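Local coordinates for protein N-acetylneuraminate lyase (Peptoclostridium difficile, PDB 4WOZ) that belongs to the dihydrodipicolinate synthetase family of lyases and aldolases and folds as a parallel eight-stranded TIM barrel with additional C-terminal helices, at residues R42-I45 and D46-V50; N223-R226 and A227-F231. All coordinates share one frame; numbering follows the deposited sequence.

Contact 1 (R42-I45 and D46-V50)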
ATOM      1  N   ARG A  42     -25.361  30.353  -3.145  1.00 34.30           N
ATOM      2  CA  ARG A  42     -25.749  31.334  -4.157  1.00 33.60           C
ATOM      3  C   ARG A  42     -24.667  31.492  -5.219  1.00 33.06           C
ATOM      4  O   ARG A  42     -24.961  31.683  -6.400  1.00 31.14           O
ATOM      5  CB  ARG A  42     -26.015  32.688  -3.491  1.00 34.31           C
ATOM      6  CG  ARG A  42     -27.362  32.791  -2.789  1.00 35.97           C
ATOM      7  CD  ARG A  42     -28.349  33.594  -3.630  1.00 36.67           C
ATOM      8  NE  ARG A  42     -28.629  32.985  -4.929  1.00 36.40           N
ATOM      9  CZ  ARG A  42     -29.485  31.986  -5.117  1.00 36.10           C
ATOM     10  NH1 ARG A  42     -30.150  31.475  -4.091  1.00 37.13           N
ATOM     11  NH2 ARG A  42     -29.690  31.510  -6.337  1.00 37.51           N
ATOM     12  N   HIS A  43     -23.411  31.419  -4.786  1.00 32.40           N
ATOM     13  CA  HIS A  43     -22.276  31.554  -5.688  1.00 31.86           C
ATOM     14  C   HIS A  43     -22.256  30.403  -6.691  1.00 31.58           C
ATOM     15  O   HIS A  43     -22.031  30.606  -7.888  1.00 30.75           O
ATOM     16  CB  HIS A  43     -20.978  31.573  -4.883  1.00 32.12           C
ATOM     17  CG  HIS A  43     -19.745  31.695  -5.722  1.00 32.69           C
ATOM     18  ND1 HIS A  43     -19.416  32.847  -6.400  1.00 33.92           N
ATOM     19  CD2 HIS A  43     -18.752  30.810  -5.980  1.00 31.99           C
ATOM     20  CE1 HIS A  43     -18.273  32.670  -7.039  1.00 33.88           C
ATOM     21  NE2 HIS A  43     -17.850  31.442  -6.800  1.00 33.25           N
ATOM     22  N   ASN A  44     -22.499  29.192  -6.200  1.00 30.51           N
ATOM     23  CA  ASN A  44     -22.512  28.016  -7.065  1.00 30.45           C
ATOM     24  C   ASN A  44     -23.645  28.068  -8.085  1.00 29.69           C
ATOM     25  O   ASN A  44     -23.475  27.656  -9.227  1.00 30.06           O
ATOM     26  CB  ASN A  44     -22.630  26.732  -6.233  1.00 27.91           C
ATOM     27  CG  ASN A  44     -21.287  26.231  -5.742  1.00 28.13           C
ATOM     28  OD1 ASN A  44     -20.390  25.949  -6.535  1.00 30.07           O
ATOM     29  ND2 ASN A  44     -21.141  26.114  -4.432  1.00 28.35           N
ATOM     30  N   ILE A  45     -24.798  28.580  -7.672  1.00 31.18           N
ATOM     31  CA  ILE A  45     -25.946  28.665  -8.570  1.00 31.32           C
ATOM     32  C   ILE A  45     -25.827  29.807  -9.577  1.00 32.46           C
ATOM     33  O   ILE A  45     -25.939  29.603 -10.787  1.00 32.99           O
ATOM     34  CB  ILE A  45     -27.259  28.878  -7.785  1.00 29.56           C
ATOM     35  CG1 ILE A  45     -27.483  27.717  -6.819  1.00 28.18           C
ATOM     36  CG2 ILE A  45     -28.452  28.996  -8.762  1.00 29.07           C
ATOM     37  CD1 ILE A  45     -28.643  27.934  -5.882  1.00 29.15           C
ATOM     38  N   ASP A  46     -25.580  31.006  -9.067  1.00 34.32           N
ATOM     39  CA  ASP A  46     -25.516  32.192  -9.907  1.00 36.58           C
ATOM     40  C   ASP A  46     -24.210  32.489 -10.632  1.00 36.46           C
ATOM     41  O   ASP A  46     -24.224  33.126 -11.687  1.00 36.93           O
ATOM     42  CB  ASP A  46     -25.934  33.409  -9.078  1.00 35.69           C
ATOM     43  CG  ASP A  46     -27.239  33.184  -8.342  1.00 36.87           C
ATOM     44  OD1 ASP A  46     -28.136  32.530  -8.915  1.00 36.86           O
ATOM     45  OD2 ASP A  46     -27.378  33.667  -7.196  1.00 39.60           O
ATOM     46  N   VAL A  47     -23.085  32.040 -10.087  1.00 35.61           N
ATOM     47  CA  VAL A  47     -21.810  32.319 -10.733  1.00 33.62           C
ATOM     48  C   VAL A  47     -21.204  31.092 -11.396  1.00 33.33           C
ATOM     49  O   VAL A  47     -20.793  31.153 -12.555  1.00 33.06           O
ATOM     50  CB  VAL A  47     -20.785  32.900  -9.735  1.00 34.03           C
ATOM     51  CG1 VAL A  47     -19.532  33.328 -10.484  1.00 29.99           C
ATOM     52  CG2 VAL A  47     -21.395  34.081  -8.990  1.00 31.24           C
ATOM     53  N   CYS A  48     -21.147  29.984 -10.660  1.00 33.22           N
ATOM     54  CA  CYS A  48     -20.592  28.744 -11.192  1.00 32.97           C
ATOM     55  C   CYS A  48     -21.556  28.085 -12.166  1.00 32.21           C
ATOM     56  O   CYS A  48     -21.133  27.352 -13.053  1.00 31.99           O
ATOM     57  CB  CYS A  48     -20.272  27.775 -10.055  1.00 34.46           C
ATOM     58  SG  CYS A  48     -19.054  28.410  -8.891  1.00 37.96           S
ATOM     59  N   LYS A  49     -22.850  28.348 -12.001  1.00 31.44           N
ATOM     60  CA  LYS A  49     -23.869  27.773 -12.882  1.00 30.96           C
ATOM     61  C   LYS A  49     -23.870  26.240 -12.905  1.00 30.44           C
ATOM     62  O   LYS A  49     -24.000  25.631 -13.968  1.00 30.64           O
ATOM     63  CB  LYS A  49     -23.685  28.292 -14.313  1.00 33.20           C
ATOM     64  CG  LYS A  49     -24.124  29.738 -14.545  1.00 38.68           C
ATOM     65  CD  LYS A  49     -25.632  29.895 -14.394  1.00 42.24           C
ATOM     66  CE  LYS A  49     -26.135  31.223 -14.969  1.00 45.69           C
ATOM     67  NZ  LYS A  49     -25.578  32.436 -14.297  1.00 45.10           N
ATOM     68  N   VAL A  50     -23.717  25.609 -11.746  1.00 29.22           N
ATOM     69  CA  VAL A  50     -23.728  24.155 -11.710  1.00 29.75           C
ATOM     70  C   VAL A  50     -25.166  23.648 -11.829  1.00 28.73           C
ATOM     71  O   VAL A  50     -26.120  24.401 -11.630  1.00 27.64           O
ATOM     72  CB  VAL A  50     -23.094  23.608 -10.405  1.00 30.75           C
ATOM     73  CG1 VAL A  50     -21.599  23.892 -10.396  1.00 33.49           C
ATOM     74  CG2 VAL A  50     -23.757  24.236  -9.197  1.00 31.54           C
TER
HETATM   75  O   HOH W   1     -26.887  27.017 -11.932  1.00 35.89           O

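Contact 2 (N223-R226 and A227-F231)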
ATOM      1  N   ASN A 223     -14.430  26.833  -9.537  1.00 25.77           N
ATOM      2  CA  ASN A 223     -14.034  26.632 -10.926  1.00 26.34           C
ATOM      3  C   ASN A 223     -15.150  26.022 -11.776  1.00 25.20           C
ATOM      4  O   ASN A 223     -14.879  25.398 -12.798  1.00 25.21           O
ATOM      5  CB  ASN A 223     -12.786  25.734 -10.959  1.00 26.59           C
ATOM      6  CG  ASN A 223     -12.017  25.835 -12.264  1.00 26.08           C
ATOM      7  OD1 ASN A 223     -11.801  26.930 -12.782  1.00 23.28           O
ATOM      8  ND2 ASN A 223     -11.576  24.690 -12.788  1.00 23.04           N
ATOM      9  N   GLY A 224     -16.394  26.221 -11.347  1.00 26.59           N
ATOM     10  CA  GLY A 224     -17.542  25.677 -12.056  1.00 27.41           C
ATOM     11  C   GLY A 224     -17.637  25.989 -13.540  1.00 27.57           C
ATOM     12  O   GLY A 224     -18.089  25.151 -14.330  1.00 27.98           O
ATOM     13  N   VAL A 225     -17.221  27.188 -13.931  1.00 28.09           N
ATOM     14  CA  VAL A 225     -17.277  27.575 -15.334  1.00 29.05           C
ATOM     15  C   VAL A 225     -16.358  26.710 -16.201  1.00 28.09           C
ATOM     16  O   VAL A 225     -16.803  26.155 -17.203  1.00 29.05           O
ATOM     17  CB  VAL A 225     -16.922  29.065 -15.519  1.00 30.99           C
ATOM     18  CG1 VAL A 225     -16.926  29.419 -17.006  1.00 30.96           C
ATOM     19  CG2 VAL A 225     -17.929  29.927 -14.770  1.00 31.06           C
ATOM     20  N   ARG A 226     -15.086  26.593 -15.827  1.00 25.63           N
ATOM     21  CA  ARG A 226     -14.164  25.756 -16.593  1.00 24.43           C
ATOM     22  C   ARG A 226     -14.612  24.295 -16.563  1.00 25.35           C
ATOM     23  O   ARG A 226     -14.533  23.592 -17.564  1.00 25.13           O
ATOM     24  CB  ARG A 226     -12.738  25.839 -16.034  1.00 23.61           C
ATOM     25  CG  ARG A 226     -12.025  27.157 -16.287  1.00 24.37           C
ATOM     26  CD  ARG A 226     -10.546  27.030 -15.948  1.00 27.52           C
ATOM     27  NE  ARG A 226      -9.846  28.305 -16.039  1.00 28.84           N
ATOM     28  CZ  ARG A 226      -9.726  29.177 -15.039  1.00 29.80           C
ATOM     29  NH1 ARG A 226     -10.262  28.921 -13.851  1.00 25.05           N
ATOM     30  NH2 ARG A 226      -9.054  30.304 -15.229  1.00 29.37           N
ATOM     31  N   ALA A 227     -15.073  23.834 -15.405  1.00 27.43           N
ATOM     32  CA  ALA A 227     -15.518  22.451 -15.293  1.00 28.90           C
ATOM     33  C   ALA A 227     -16.597  22.182 -16.336  1.00 27.88           C
ATOM     34  O   ALA A 227     -16.568  21.157 -17.014  1.00 27.49           O
ATOM     35  CB  ALA A 227     -16.054  22.176 -13.895  1.00 28.27           C
ATOM     36  N   ARG A 228     -17.540  23.113 -16.464  1.00 28.74           N
ATOM     37  CA  ARG A 228     -18.614  22.972 -17.437  1.00 29.79           C
ATOM     38  C   ARG A 228     -18.055  23.006 -18.860  1.00 29.86           C
ATOM     39  O   ARG A 228     -18.500  22.247 -19.722  1.00 28.75           O
ATOM     40  CB  ARG A 228     -19.663  24.076 -17.254  1.00 30.78           C
ATOM     41  CG  ARG A 228     -20.819  23.995 -18.256  1.00 32.74           C
ATOM     42  CD  ARG A 228     -21.945  24.956 -17.906  1.00 34.23           C
ATOM     43  NE  ARG A 228     -22.653  24.557 -16.691  1.00 34.81           N
ATOM     44  CZ  ARG A 228     -23.558  23.585 -16.633  1.00 35.14           C
ATOM     45  NH1 ARG A 228     -23.876  22.907 -17.726  1.00 35.59           N
ATOM     46  NH2 ARG A 228     -24.140  23.285 -15.478  1.00 32.14           N
ATOM     47  N   GLN A 229     -17.080  23.878 -19.111  1.00 27.93           N
ATOM     48  CA  GLN A 229     -16.484  23.951 -20.444  1.00 29.12           C
ATOM     49  C   GLN A 229     -15.825  22.615 -20.800  1.00 27.49           C
ATOM     50  O   GLN A 229     -15.975  22.119 -21.915  1.00 28.75           O
ATOM     51  CB  GLN A 229     -15.447  25.080 -20.520  1.00 30.14           C
ATOM     52  CG  GLN A 229     -15.998  26.457 -20.168  1.00 33.31           C
ATOM     53  CD  GLN A 229     -14.955  27.560 -20.280  1.00 35.77           C
ATOM     54  OE1 GLN A 229     -13.834  27.427 -19.781  1.00 34.42           O
ATOM     55  NE2 GLN A 229     -15.324  28.661 -20.928  1.00 36.93           N
ATOM     56  N   ILE A 230     -15.104  22.022 -19.851  1.00 26.89           N
ATOM     57  CA  ILE A 230     -14.445  20.743 -20.103  1.00 27.22           C
ATOM     58  C   ILE A 230     -15.473  19.681 -20.477  1.00 26.86           C
ATOM     59  O   ILE A 230     -15.326  18.995 -21.478  1.00 26.73           O
ATOM     60  CB  ILE A 230     -13.652  20.241 -18.862  1.00 27.89           C
ATOM     61  CG1 ILE A 230     -12.477  21.181 -18.572  1.00 25.39           C
ATOM     62  CG2 ILE A 230     -13.124  18.825 -19.112  1.00 25.66           C
ATOM     63  CD1 ILE A 230     -11.729  20.852 -17.303  1.00 24.99           C
ATOM     64  N   PHE A 231     -16.513  19.556 -19.661  1.00 28.17           N
ATOM     65  CA  PHE A 231     -17.565  18.573 -19.898  1.00 29.93           C
ATOM     66  C   PHE A 231     -18.264  18.810 -21.240  1.00 29.12           C
ATOM     67  O   PHE A 231     -18.365  17.912 -22.068  1.00 28.94           O
ATOM     68  CB  PHE A 231     -18.584  18.636 -18.754  1.00 32.88           C
ATOM     69  CG  PHE A 231     -19.516  17.456 -18.696  1.00 34.02           C
ATOM     70  CD1 PHE A 231     -19.028  16.180 -18.428  1.00 35.72           C
ATOM     71  CD2 PHE A 231     -20.882  17.623 -18.906  1.00 36.60           C
ATOM     72  CE1 PHE A 231     -19.889  15.078 -18.369  1.00 36.29           C
ATOM     73  CE2 PHE A 231     -21.758  16.527 -18.851  1.00 39.73           C
ATOM     74  CZ  PHE A 231     -21.258  15.253 -18.581  1.00 37.48           C
TER
HETATM   75  O   HOH W   2     -21.001  25.517 -14.902  1.00 37.63           O

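Contact 1 (R42-I45 and D46-V50)
R42 grips the D46 carboxylate side-on, one turn on. R42 NE bonds to D46 OD2 at 2.7 Å and R42 NH2 to D46 OD1 at 3.2 Å. Both carboxylate oxygens are met on their syn side and lie in the guanidinium plane, the two planes 28° apart. This salt bridge lies toward solvent, but R42 also reaches E80 and E84. K49 is also exposed, and its NZ curls back to D46 O at 3.0 Å. The buried side is formed by H43, N44 and C48, with V47 at its solvent border. A chi1 of 179° carries the H43 ring over the next turn, where H43 ND1 meets V47 CG2 at 3.5 Å and C48 SG lies 4.3 Å from the ring centroid, both obliquely. The last turn widens to pi-type: H43 O takes C48 N, five residues on, at 3.0 Å, as well as V47 N at 2.8 Å. Past K49 (positive phi), V50 N bonds back to N44 O, and a water bridges I45 O and V50 O. N44 points inward to S20 of strand 17-21 and to N221, while the turn leads from helix 34-48 into strand 52-55, completing a beta-alpha-beta crossover.

Contact 2 (N223-R226 and A227-F231)
G224 O is met twice by R228: directly by the backbone N at 3.0 Å, and through a water that accepts from R228 NE at 2.6 Å and lies 3.0 Å from the carbonyl oxygen. The bend at chi3 (-69°) turns the R228 guanidinium off the line of its extended first part; its NH1 pairs with E232 and its NH2 with D51. R226 runs extended from CG to NE, and R226 NH1 bonds N223 OD1 at 2.7 Å, with the oxygen in the guanidinium plane. N223 is thereby held from one side by R226 and, through ND2, from another by T249, while R226 NH2 reaches Y301 O and the guanidinium lies against F302 in a cation-pi contact. Aliphatic groups lie close to carbonyl oxygens one turn back: Q229 CG is 3.1 Å from V225 O, and I230 CG1 is 3.3 Å from R226 O. I230 also packs on helices 204-209 and 239-259. Successive bonds from A227, R228, Q229 and I230 to the residues four back make this an alpha-helical turn, past a kink at V225 and R226, in the helix that follows the last strand of a TIM barrel and leads into the C-terminal helices.

How the contacts relate
Contact 1 covers the C-terminal end of helix 34-48 and the turn after it, and contact 2 lies inside helix 220-235; these helices follow the first and the last strand of the barrel and so stand beside each other where it closes. Their centres are about 12 Å apart, and both are partly buried. They touch where C48 CB packs on G224 CA at 4.0 Å and R228 NH2 probably hydrogen-bonds K49 O at 2.8 Å. Contact 1 ends its helix with a widened turn and meets solvent through an acid-base pair, whereas contact 2 keeps a regular turn beyond its kink, and its arginines pair both within their helix (N223, E232) and beyond it (D51, Y301, F302).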